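Local structure of DegV domain-containing protein spr0652 (Streptococcus pneumoniae, 6CNG) at residues 180-185 with 287-292; 252-257 with 279-284; 78-83 with 188-193. The protein binds a long-chain fatty acid, here linoleic acid, and as a fatty acid kinase B-type protein of the DegV family may serve in lipid transport or fatty acid metabolism. All coordinates share one frame; numbering follows the deposited sequence.

Contact 1: residues 180-185 with 287-292; sequences FVLAKV and FYAEEG. With EIC (linoleic acid), chain C; ACT (acetate ion), chain I.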
loop_
_atom_site.group_PDB
_atom_site.type_symbol
_atom_site.label_atom_id
_atom_site.label_comp_id
_atom_site.label_asym_id
_atom_site.label_seq_id
_atom_site.Cartn_x
_atom_site.Cartn_y
_atom_site.Cartn_z
ATOM N N PHE A 180 10.423 -2.742 -1.912
ATOM C CA PHE A 180 10.594 -1.386 -1.408
ATOM C C PHE A 180 12.067 -1.037 -1.351
ATOM O O PHE A 180 12.931 -1.908 -1.253
ATOM C CB PHE A 180 9.919 -1.189 -0.053
ATOM C CG PHE A 180 10.341 -2.161 0.991
ATOM C CD1 PHE A 180 11.536 -2.010 1.654
ATOM C CD2 PHE A 180 9.517 -3.214 1.336
ATOM C CE1 PHE A 180 11.901 -2.881 2.606
ATOM C CE2 PHE A 180 9.886 -4.099 2.296
ATOM C CZ PHE A 180 11.066 -3.946 2.935
ATOM N N VAL A 181 12.344 0.249 -1.468
ATOM C CA VAL A 181 13.655 0.789 -1.156
ATOM C C VAL A 181 13.489 1.944 -0.194
ATOM O O VAL A 181 12.842 2.944 -0.518
ATOM C CB VAL A 181 14.410 1.286 -2.386
ATOM C CG1 VAL A 181 15.763 1.771 -1.957
ATOM C CG2 VAL A 181 14.470 0.177 -3.396
ATOM N N LEU A 182 14.118 1.825 0.949
ATOM C CA LEU A 182 14.005 2.823 1.983
ATOM C C LEU A 182 15.385 3.359 2.323
ATOM O O LEU A 182 16.288 2.608 2.671
ATOM C CB LEU A 182 13.340 2.212 3.212
ATOM C CG LEU A 182 12.105 1.377 2.958
ATOM C CD1 LEU A 182 11.557 0.848 4.262
ATOM C CD2 LEU A 182 11.053 2.179 2.258
ATOM N N ALA A 183 15.513 4.679 2.265
ATOM C CA ALA A 183 16.686 5.368 2.765
ATOM C C ALA A 183 16.627 5.600 4.266
ATOM O O ALA A 183 17.667 5.774 4.895
ATOM C CB ALA A 183 16.780 6.699 2.047
ATOM N N LYS A 184 15.446 5.596 4.855
ATOM C CA LYS A 184 15.336 5.739 6.287
ATOM C C LYS A 184 14.247 4.809 6.756
ATOM O O LYS A 184 13.252 4.607 6.058
ATOM C CB LYS A 184 14.940 7.148 6.662
ATOM C CG LYS A 184 16.104 8.098 6.665
ATOM C CD LYS A 184 15.714 9.524 6.549
ATOM C CE LYS A 184 16.751 10.406 7.228
ATOM N NZ LYS A 184 18.121 9.831 7.173
ATOM N N VAL A 185 14.447 4.239 7.933
ATOM C CA VAL A 185 13.491 3.281 8.493
ATOM C C VAL A 185 13.233 3.571 9.959
ATOM O O VAL A 185 12.720 2.731 10.696
ATOM C CB VAL A 185 13.982 1.837 8.300
ATOM C CG1 VAL A 185 14.210 1.534 6.836
ATOM C CG2 VAL A 185 15.237 1.619 9.072
ATOM N N PHE A 287 4.850 8.368 5.951
ATOM C CA PHE A 287 5.366 8.359 7.298
ATOM C C PHE A 287 6.309 7.204 7.510
ATOM O O PHE A 287 7.342 7.351 8.167
ATOM C CB PHE A 287 4.176 8.233 8.236
ATOM C CG PHE A 287 4.545 8.070 9.657
ATOM C CD1 PHE A 287 5.209 9.054 10.329
ATOM C CD2 PHE A 287 4.198 6.938 10.329
ATOM C CE1 PHE A 287 5.532 8.893 11.643
ATOM C CE2 PHE A 287 4.530 6.783 11.640
ATOM C CZ PHE A 287 5.179 7.753 12.295
ATOM N N TYR A 288 5.969 6.053 6.980
ATOM C CA TYR A 288 6.769 4.873 7.242
ATOM C C TYR A 288 7.840 4.627 6.212
ATOM O O TYR A 288 8.910 4.121 6.554
ATOM C CB TYR A 288 5.857 3.677 7.322
ATOM C CG TYR A 288 5.279 3.569 8.654
ATOM C CD1 TYR A 288 6.096 3.394 9.753
ATOM C CD2 TYR A 288 3.939 3.646 8.835
ATOM C CE1 TYR A 288 5.586 3.278 10.985
ATOM C CE2 TYR A 288 3.404 3.525 10.083
ATOM C CZ TYR A 288 4.235 3.343 11.165
ATOM O OH TYR A 288 3.722 3.222 12.442
ATOM N N ALA A 289 7.587 4.947 4.966
ATOM C CA ALA A 289 8.642 4.788 3.973
ATOM C C ALA A 289 9.657 5.912 4.048
ATOM O O ALA A 289 10.821 5.715 3.682
ATOM C CB ALA A 289 8.039 4.728 2.573
ATOM N N GLU A 290 9.211 7.087 4.500
ATOM C CA GLU A 290 10.044 8.250 4.753
ATOM C C GLU A 290 10.634 8.835 3.485
ATOM O O GLU A 290 10.360 8.372 2.377
ATOM C CB GLU A 290 11.136 7.912 5.768
ATOM C CG GLU A 290 10.571 7.466 7.125
ATOM C CD GLU A 290 11.523 7.718 8.284
ATOM O OE1 GLU A 290 12.005 8.859 8.447
ATOM O OE2 GLU A 290 11.794 6.773 9.035
ATOM N N GLU A 291 11.425 9.874 3.646
ATOM C CA GLU A 291 11.866 10.636 2.495
ATOM C C GLU A 291 12.807 9.811 1.644
ATOM O O GLU A 291 13.715 9.150 2.151
ATOM C CB GLU A 291 12.518 11.920 2.963
ATOM C CG GLU A 291 11.553 12.829 3.702
ATOM C CD GLU A 291 10.487 13.378 2.809
ATOM O OE1 GLU A 291 9.435 13.777 3.337
ATOM O OE2 GLU A 291 10.689 13.409 1.582
ATOM N N GLY A 292 12.575 9.863 0.345
ATOM C CA GLY A 292 13.291 9.055 -0.608
ATOM C C GLY A 292 12.763 7.649 -0.756
ATOM O O GLY A 292 13.357 6.861 -1.491
HETATM C C1 EIC C . -1.005 1.365 12.289
HETATM C C2 EIC C . -0.400 1.392 10.890
HETATM C C3 EIC C . 0.957 0.732 10.797
HETATM C C4 EIC C . 1.371 0.515 9.360
HETATM C C5 EIC C . 2.680 -0.238 9.254
HETATM C C6 EIC C . 3.043 -0.559 7.809
HETATM C C7 EIC C . 3.566 0.650 7.021
HETATM C C8 EIC C . 3.753 0.307 5.555
HETATM C C9 EIC C . 4.146 1.572 4.828
HETATM C C10 EIC C . 5.405 1.859 4.583
HETATM C C11 EIC C . 6.556 0.965 5.023
HETATM C C12 EIC C . 7.457 0.838 3.802
HETATM C C13 EIC C . 7.905 -0.300 3.316
HETATM C C14 EIC C . 7.595 -1.636 3.957
HETATM C C15 EIC C . 6.279 -2.217 3.445
HETATM C C16 EIC C . 6.033 -3.568 4.099
HETATM C C17 EIC C . 4.677 -4.110 3.754
HETATM C C18 EIC C . 4.468 -5.430 4.463
HETATM O O1 EIC C . -1.890 0.523 12.602
HETATM O O2 EIC C . -0.606 2.199 13.139
HETATM C C ACT I . 18.108 9.105 11.427
HETATM O O ACT I . 17.695 8.315 12.317
HETATM O OXT ACT I . 17.805 9.121 10.193
HETATM C CH3 ACT I . 19.120 10.199 11.942
HETATM O O HOH W 1 13.398 6.397 2.891
#

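Contact 2: residues 252-257 with 279-284; sequences AQRNNE and LPTSGL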
loop_
_atom_site.group_PDB
_atom_site.type_symbol
_atom_site.label_atom_id
_atom_site.label_comp_id
_atom_site.label_asym_id
_atom_site.label_seq_id
_atom_site.Cartn_x
_atom_site.Cartn_y
_atom_site.Cartn_z
ATOM N N ALA A 252 4.707 3.637 -5.727
ATOM C CA ALA A 252 4.379 4.669 -4.746
ATOM C C ALA A 252 5.664 5.208 -4.130
ATOM O O ALA A 252 6.444 4.452 -3.560
ATOM C CB ALA A 252 3.487 4.071 -3.667
ATOM N N GLN A 253 5.875 6.515 -4.215
ATOM C CA GLN A 253 7.135 7.100 -3.806
ATOM C C GLN A 253 6.923 8.378 -2.997
ATOM O O GLN A 253 5.914 9.070 -3.146
ATOM C CB GLN A 253 8.023 7.403 -5.012
ATOM C CG GLN A 253 7.368 8.209 -6.088
ATOM C CD GLN A 253 7.407 9.688 -5.815
ATOM O OE1 GLN A 253 8.337 10.180 -5.223
ATOM N NE2 GLN A 253 6.387 10.407 -6.259
ATOM N N ARG A 254 7.902 8.666 -2.130
ATOM C CA ARG A 254 7.961 9.888 -1.334
ATOM C C ARG A 254 9.201 10.654 -1.757
ATOM O O ARG A 254 10.309 10.327 -1.343
ATOM C CB ARG A 254 8.019 9.577 0.148
ATOM C CG ARG A 254 8.111 10.797 1.022
ATOM C CD ARG A 254 6.961 11.739 0.802
ATOM N NE ARG A 254 7.143 12.994 1.510
ATOM C CZ ARG A 254 6.374 14.054 1.339
ATOM N NH1 ARG A 254 5.350 14.022 0.498
ATOM N NH2 ARG A 254 6.648 15.149 2.007
ATOM N N ASN A 255 9.006 11.686 -2.550
ATOM C CA ASN A 255 10.113 12.522 -2.997
ATOM C C ASN A 255 11.216 11.668 -3.610
ATOM O O ASN A 255 12.396 11.816 -3.320
ATOM C CB ASN A 255 10.653 13.399 -1.863
ATOM C CG ASN A 255 9.885 14.706 -1.706
ATOM O OD1 ASN A 255 9.494 15.330 -2.682
ATOM N ND2 ASN A 255 9.666 15.111 -0.473
ATOM N N ASN A 256 10.808 10.772 -4.475
ATOM C CA ASN A 256 11.718 9.872 -5.154
ATOM C C ASN A 256 11.356 9.771 -6.632
ATOM O O ASN A 256 11.537 8.721 -7.249
ATOM C CB ASN A 256 11.685 8.492 -4.492
ATOM C CG ASN A 256 12.924 7.709 -4.758
ATOM O OD1 ASN A 256 13.993 8.270 -4.955
ATOM N ND2 ASN A 256 12.798 6.402 -4.758
ATOM N N GLU A 257 10.854 10.854 -7.220
ATOM C CA GLU A 257 10.416 10.815 -8.606
ATOM C C GLU A 257 11.562 10.560 -9.564
ATOM O O GLU A 257 11.366 9.946 -10.610
ATOM C CB GLU A 257 9.769 12.143 -8.989
ATOM C CG GLU A 257 8.371 12.322 -8.462
ATOM C CD GLU A 257 8.312 13.068 -7.154
ATOM O OE1 GLU A 257 9.301 13.058 -6.405
ATOM O OE2 GLU A 257 7.257 13.676 -6.873
ATOM N N LEU A 279 2.960 6.951 -8.366
ATOM C CA LEU A 279 2.005 7.659 -7.516
ATOM C C LEU A 279 2.695 8.218 -6.283
ATOM O O LEU A 279 3.610 7.599 -5.747
ATOM C CB LEU A 279 0.881 6.744 -7.014
ATOM C CG LEU A 279 0.023 6.064 -8.062
ATOM C CD1 LEU A 279 -0.941 5.160 -7.349
ATOM C CD2 LEU A 279 -0.690 7.107 -8.863
ATOM N N PRO A 280 2.257 9.361 -5.785
ATOM C CA PRO A 280 2.782 9.829 -4.512
ATOM C C PRO A 280 2.226 8.987 -3.368
ATOM O O PRO A 280 1.083 8.534 -3.394
ATOM C CB PRO A 280 2.309 11.284 -4.459
ATOM C CG PRO A 280 1.085 11.289 -5.239
ATOM C CD PRO A 280 1.163 10.212 -6.263
ATOM N N THR A 281 3.057 8.761 -2.367
ATOM C CA THR A 281 2.612 8.010 -1.210
ATOM C C THR A 281 1.522 8.749 -0.435
ATOM O O THR A 281 1.448 9.984 -0.436
ATOM C CB THR A 281 3.802 7.762 -0.298
ATOM O OG1 THR A 281 4.624 8.928 -0.262
ATOM C CG2 THR A 281 4.619 6.634 -0.808
ATOM N N SER A 282 0.694 7.971 0.261
ATOM C CA SER A 282 -0.247 8.493 1.227
ATOM C C SER A 282 0.489 9.048 2.437
ATOM O O SER A 282 1.703 8.946 2.573
ATOM C CB SER A 282 -1.202 7.389 1.678
ATOM O OG SER A 282 -0.538 6.347 2.333
ATOM N N GLY A 283 -0.276 9.644 3.346
ATOM C CA GLY A 283 0.313 10.129 4.583
ATOM C C GLY A 283 0.921 9.011 5.391
ATOM O O GLY A 283 2.038 9.120 5.887
ATOM N N LEU A 284 0.209 7.897 5.487
ATOM C CA LEU A 284 0.703 6.746 6.212
ATOM C C LEU A 284 1.931 6.182 5.542
ATOM O O LEU A 284 2.937 5.903 6.189
ATOM C CB LEU A 284 -0.402 5.710 6.222
ATOM C CG LEU A 284 -0.154 4.479 7.068
ATOM C CD1 LEU A 284 0.705 3.489 6.334
ATOM C CD2 LEU A 284 0.458 4.886 8.392
HETATM O O HOH W 2 3.667 12.141 -0.717
#

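Contact 3: residues 78-83 with 188-193; sequences AEASKS and LVKNGR. With EIC (linoleic acid), chain C.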
loop_
_atom_site.group_PDB
_atom_site.type_symbol
_atom_site.label_atom_id
_atom_site.label_comp_id
_atom_site.label_asym_id
_atom_site.label_seq_id
_atom_site.Cartn_x
_atom_site.Cartn_y
_atom_site.Cartn_z
ATOM N N ALA A 78 11.228 15.900 18.316
ATOM C CA ALA A 78 12.156 14.923 18.838
ATOM C C ALA A 78 11.415 13.727 19.396
ATOM O O ALA A 78 11.870 12.597 19.251
ATOM C CB ALA A 78 13.012 15.573 19.911
ATOM N N GLU A 79 10.268 13.955 20.024
ATOM C CA GLU A 79 9.424 12.851 20.449
ATOM C C GLU A 79 8.951 12.034 19.246
ATOM O O GLU A 79 8.603 12.577 18.198
ATOM C CB GLU A 79 8.210 13.385 21.209
ATOM C CG GLU A 79 7.343 12.288 21.784
ATOM C CD GLU A 79 6.287 12.795 22.757
ATOM O OE1 GLU A 79 5.830 11.991 23.607
ATOM O OE2 GLU A 79 5.917 13.988 22.668
ATOM N N ALA A 80 8.957 10.716 19.407
ATOM C CA ALA A 80 8.553 9.822 18.335
ATOM C C ALA A 80 7.086 10.043 18.000
ATOM O O ALA A 80 6.258 10.316 18.872
ATOM C CB ALA A 80 8.755 8.352 18.746
ATOM N N SER A 81 6.764 9.901 16.722
ATOM C CA SER A 81 5.390 9.931 16.239
ATOM C C SER A 81 4.866 8.498 16.119
ATOM O O SER A 81 5.636 7.546 16.014
ATOM C CB SER A 81 5.335 10.674 14.896
ATOM O OG SER A 81 5.795 12.021 15.014
ATOM N N LYS A 82 3.535 8.361 16.107
ATOM C CA LYS A 82 2.841 7.078 16.195
ATOM C C LYS A 82 1.685 7.007 15.210
ATOM O O LYS A 82 1.006 7.995 14.994
ATOM C CB LYS A 82 2.272 6.922 17.608
ATOM C CG LYS A 82 1.116 5.922 17.747
ATOM C CD LYS A 82 0.707 5.696 19.217
ATOM C CE LYS A 82 -0.226 4.488 19.414
ATOM N NZ LYS A 82 -0.475 3.688 18.165
ATOM N N SER A 83 1.432 5.840 14.635
ATOM C CA SER A 83 0.245 5.634 13.808
ATOM C C SER A 83 -0.845 4.853 14.553
ATOM O O SER A 83 -0.583 4.163 15.539
ATOM C CB SER A 83 0.604 4.905 12.520
ATOM O OG SER A 83 0.972 3.598 12.784
ATOM N N LEU A 188 9.601 3.154 11.274
ATOM C CA LEU A 188 9.297 1.736 11.422
ATOM C C LEU A 188 9.860 1.179 12.726
ATOM O O LEU A 188 9.159 0.508 13.489
ATOM C CB LEU A 188 9.860 0.964 10.231
ATOM C CG LEU A 188 9.084 1.112 8.933
ATOM C CD1 LEU A 188 9.957 0.729 7.753
ATOM C CD2 LEU A 188 7.807 0.295 8.979
ATOM N N VAL A 189 11.129 1.435 12.997
ATOM C CA VAL A 189 11.734 0.915 14.220
ATOM C C VAL A 189 11.051 1.514 15.444
ATOM O O VAL A 189 10.621 0.797 16.349
ATOM C CB VAL A 189 13.246 1.176 14.195
ATOM C CG1 VAL A 189 13.876 0.786 15.479
ATOM C CG2 VAL A 189 13.882 0.427 13.042
ATOM N N LYS A 190 10.887 2.834 15.458
ATOM C CA LYS A 190 10.321 3.509 16.619
ATOM C C LYS A 190 8.933 3.003 16.961
ATOM O O LYS A 190 8.502 3.107 18.114
ATOM C CB LYS A 190 10.244 5.004 16.343
ATOM C CG LYS A 190 11.610 5.704 16.373
ATOM C CD LYS A 190 11.590 7.145 15.776
ATOM C CE LYS A 190 12.873 7.892 16.057
ATOM N NZ LYS A 190 12.975 9.199 15.355
ATOM N N ASN A 191 8.207 2.493 15.969
ATOM C CA ASN A 191 6.845 2.025 16.142
ATOM C C ASN A 191 6.759 0.513 16.272
ATOM O O ASN A 191 5.657 -0.027 16.289
ATOM C CB ASN A 191 5.977 2.507 14.979
ATOM C CG ASN A 191 5.537 3.931 15.132
ATOM O OD1 ASN A 191 4.472 4.195 15.670
ATOM N ND2 ASN A 191 6.336 4.856 14.632
ATOM N N GLY A 192 7.891 -0.172 16.371
ATOM C CA GLY A 192 7.902 -1.605 16.595
ATOM C C GLY A 192 7.478 -2.441 15.417
ATOM O O GLY A 192 6.885 -3.502 15.611
ATOM N N ARG A 193 7.785 -1.998 14.196
ATOM C CA ARG A 193 7.447 -2.722 12.975
ATOM C C ARG A 193 8.682 -3.175 12.207
ATOM O O ARG A 193 8.567 -3.731 11.110
ATOM C CB ARG A 193 6.526 -1.874 12.099
ATOM C CG ARG A 193 5.059 -2.104 12.410
ATOM C CD ARG A 193 4.339 -0.867 12.776
ATOM N NE ARG A 193 3.023 -1.189 13.318
ATOM C CZ ARG A 193 2.299 -0.381 14.082
ATOM N NH1 ARG A 193 1.137 -0.773 14.525
ATOM N NH2 ARG A 193 2.711 0.821 14.386
HETATM C C1 EIC C . -1.005 1.365 12.289
HETATM C C2 EIC C . -0.400 1.392 10.890
HETATM C C3 EIC C . 0.957 0.732 10.797
HETATM C C4 EIC C . 1.371 0.515 9.360
HETATM C C5 EIC C . 2.680 -0.238 9.254
HETATM C C6 EIC C . 3.043 -0.559 7.809
HETATM C C7 EIC C . 3.566 0.650 7.021
HETATM C C8 EIC C . 3.753 0.307 5.555
HETATM C C9 EIC C . 4.146 1.572 4.828
HETATM C C10 EIC C . 5.405 1.859 4.583
HETATM C C11 EIC C . 6.556 0.965 5.023
HETATM C C12 EIC C . 7.457 0.838 3.802
HETATM C C13 EIC C . 7.905 -0.300 3.316
HETATM C C14 EIC C . 7.595 -1.636 3.957
HETATM C C15 EIC C . 6.279 -2.217 3.445
HETATM C C16 EIC C . 6.033 -3.568 4.099
HETATM C C17 EIC C . 4.677 -4.110 3.754
HETATM C C18 EIC C . 4.468 -5.430 4.463
HETATM O O1 EIC C . -1.890 0.523 12.602
HETATM O O2 EIC C . -0.606 2.199 13.139
HETATM O O HOH W 3 11.591 11.992 16.130
HETATM O O HOH W 4 2.296 2.903 16.397
#

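Contact 1: residues 180-185 with 287-292
Leu182 lays one methyl of its fork, CD2, against the end of helix 283-289, 4.0 Å from Ala289 CB, while the other methyl, CD1, reaches C13 of the linoleic acid. The fork can do both because CG lies beside the backbone N and anti to the carbonyl carbon (chi1 -46°). Phe180, two residues earlier on the same strand, presents a ring face to the lipid: C14 sits 3.6 Å above the plane, displaced toward the rim. From the helix, Tyr288 meets the chain nearer the carboxyl end, its CB 3.3 Å from C10 and its ring face under C5; the phenol beyond lies near the polar end of the pocket.

No direct hydrogen bond joins the two segments. A water bridges them, accepting from Lys184 N at 2.9 Å. The same water donates to Ala289 O at 2.8 Å and to the carbonyl of Glu291. Beyond the water, Glu290, which leaves the helix with positive phi, extends its side chain past Lys184, with CD 3.8 Å from Lys184 CB. The opposite charges do not pair: Lys184 NZ is hydrogen-bonded to an acetate, probably from the crystallisation liquor, whereas Glu290 uses OE1 for Tyr75 and OE2 for the backbone N of Asn187. Gly292, in a positive-phi conformation, packs close to Ala183.

The chemistry is thus divided: apolar atoms from strand and helix line the pocket for the lipid's hydrocarbon chain, and behind them a water ties the loop after the strand to the carbonyls of Ala289 and Glu291.

Contact 2: residues 252-257 with 279-284
Thr281 fits closely against the end of strand 247-253, its CG2 3.6 Å from Gln253 O and 4.0 Å from Ala252 CB. Here the backbones pair as the two parallel strands of the beta-alpha-beta unit made by strand 247-253, helix 257-270 and strand 275-280. Gln253 N gives a hydrogen bond to Leu279 O (2.9 Å, N-H...O angle 156°). The return bond runs from Thr281 N to Gln253 O (3.0 Å, 152°). CA-H...O contacts supplement both: Ala252 CA lies 3.2 Å from Leu279 O, and Pro280 CA also faces Gln253 O.

Gln253 folds back at chi2 (83°), and its OE1 accepts from Asn256 N at 2.6 Å, tying down the turn that leads into helix 257-270.

The looser side begins at Arg254, whose chain crosses Thr281 at about a right angle, CB 3.5 Å from Thr281 OG1. The CB contact is packing; the hydroxyl is hydrogen-bonded to Ser286. Farther out a water in the plane of the guanidinium accepts from Arg254 NH1 (2.8 Å) and donates to Thr281 O, while Asp68 and Glu291 form salt bridges with the same group.

A close-fitting backbone pair therefore passes into a water-mediated, charged margin, where two carboxylates and a water fix the orientation of the guanidinium and probably balance its charge.

Contact 3: residues 78-83 with 188-193
The guanidinium of Arg193 has C3 of linoleic acid over the centre of one face, 3.7 Å above the plane, and a water at its edge, in plane. That water accepts from Arg193 NH2 (2.9 Å) and donates to Asn191 OD1 and to Ser83 O, so it links the loop after helix 186-190 to strand 82-84. Ser83 OG approaches the guanidinium obliquely. NE is hydrogen-bonded to Leu110 O, a second restraint on the group, and NH2 has a weak bond to Tyr288 OH.

The other flat group, the Asn191 amide, carries the direct bond of the contact: Asn191 ND2 donates to Ser81 O at 3.1 Å with an N-H...O angle of 146°, the acceptor lying 20° out of the amide plane. ND2 also donates to Asn187 O. On the other branch, Asn191 OD1 stands 3.4 Å from Lys82 CA and accepts from the water at 2.6 Å. With CG beside the backbone N (chi1 -80°), the amide can reach across to the strand just where the helix ends. That end is a Schellman motif, with Arg193 N bonded to Leu188 O and Gly192 N to Val189 O around the positive phi of Gly192.

Toward the surface the contact thins. Ala80 CB meets Lys190 CD at 4.3 Å, and a water accepts from Lys190 NZ and donates weakly to Ala78 O.

Ser83, by similarity a residue that binds hexadecanoate, lies beside the lipid's carboxyl end, its OG hydrogen-bonded to Tyr288 OH; Ser111 is hydrogen-bonded to the lipid. The exact position of the carboxyl group is doubtful, because one of its oxygens is modelled too close to Ser83 OG. The guanidinium nevertheless lies near that end, with its face against C3, and its positive charge may influence the acid group.

How the contacts relate
Contacts 1 and 2 have centres about 10 Å apart and share helix 283-289 and the six-stranded mixed sheet of strands 176-182, 247-253 and 275-280. They join directly, Gly292 and Glu291 meeting Arg254 and Asn255. Contact 3, where strand 82-84 of the other sheet meets helix 186-190, lies about 13 Å from contact 1 and 19 Å from contact 2. Along the chain the segments of contacts 1 and 3 alternate, contact 2 falls between the two segments of contact 1, and both segments of contact 3 precede those of contact 2. Contacts 1 and 3 thus bring parts distant in sequence together around one lipid pocket, along the hydrocarbon chain and at the carboxyl end.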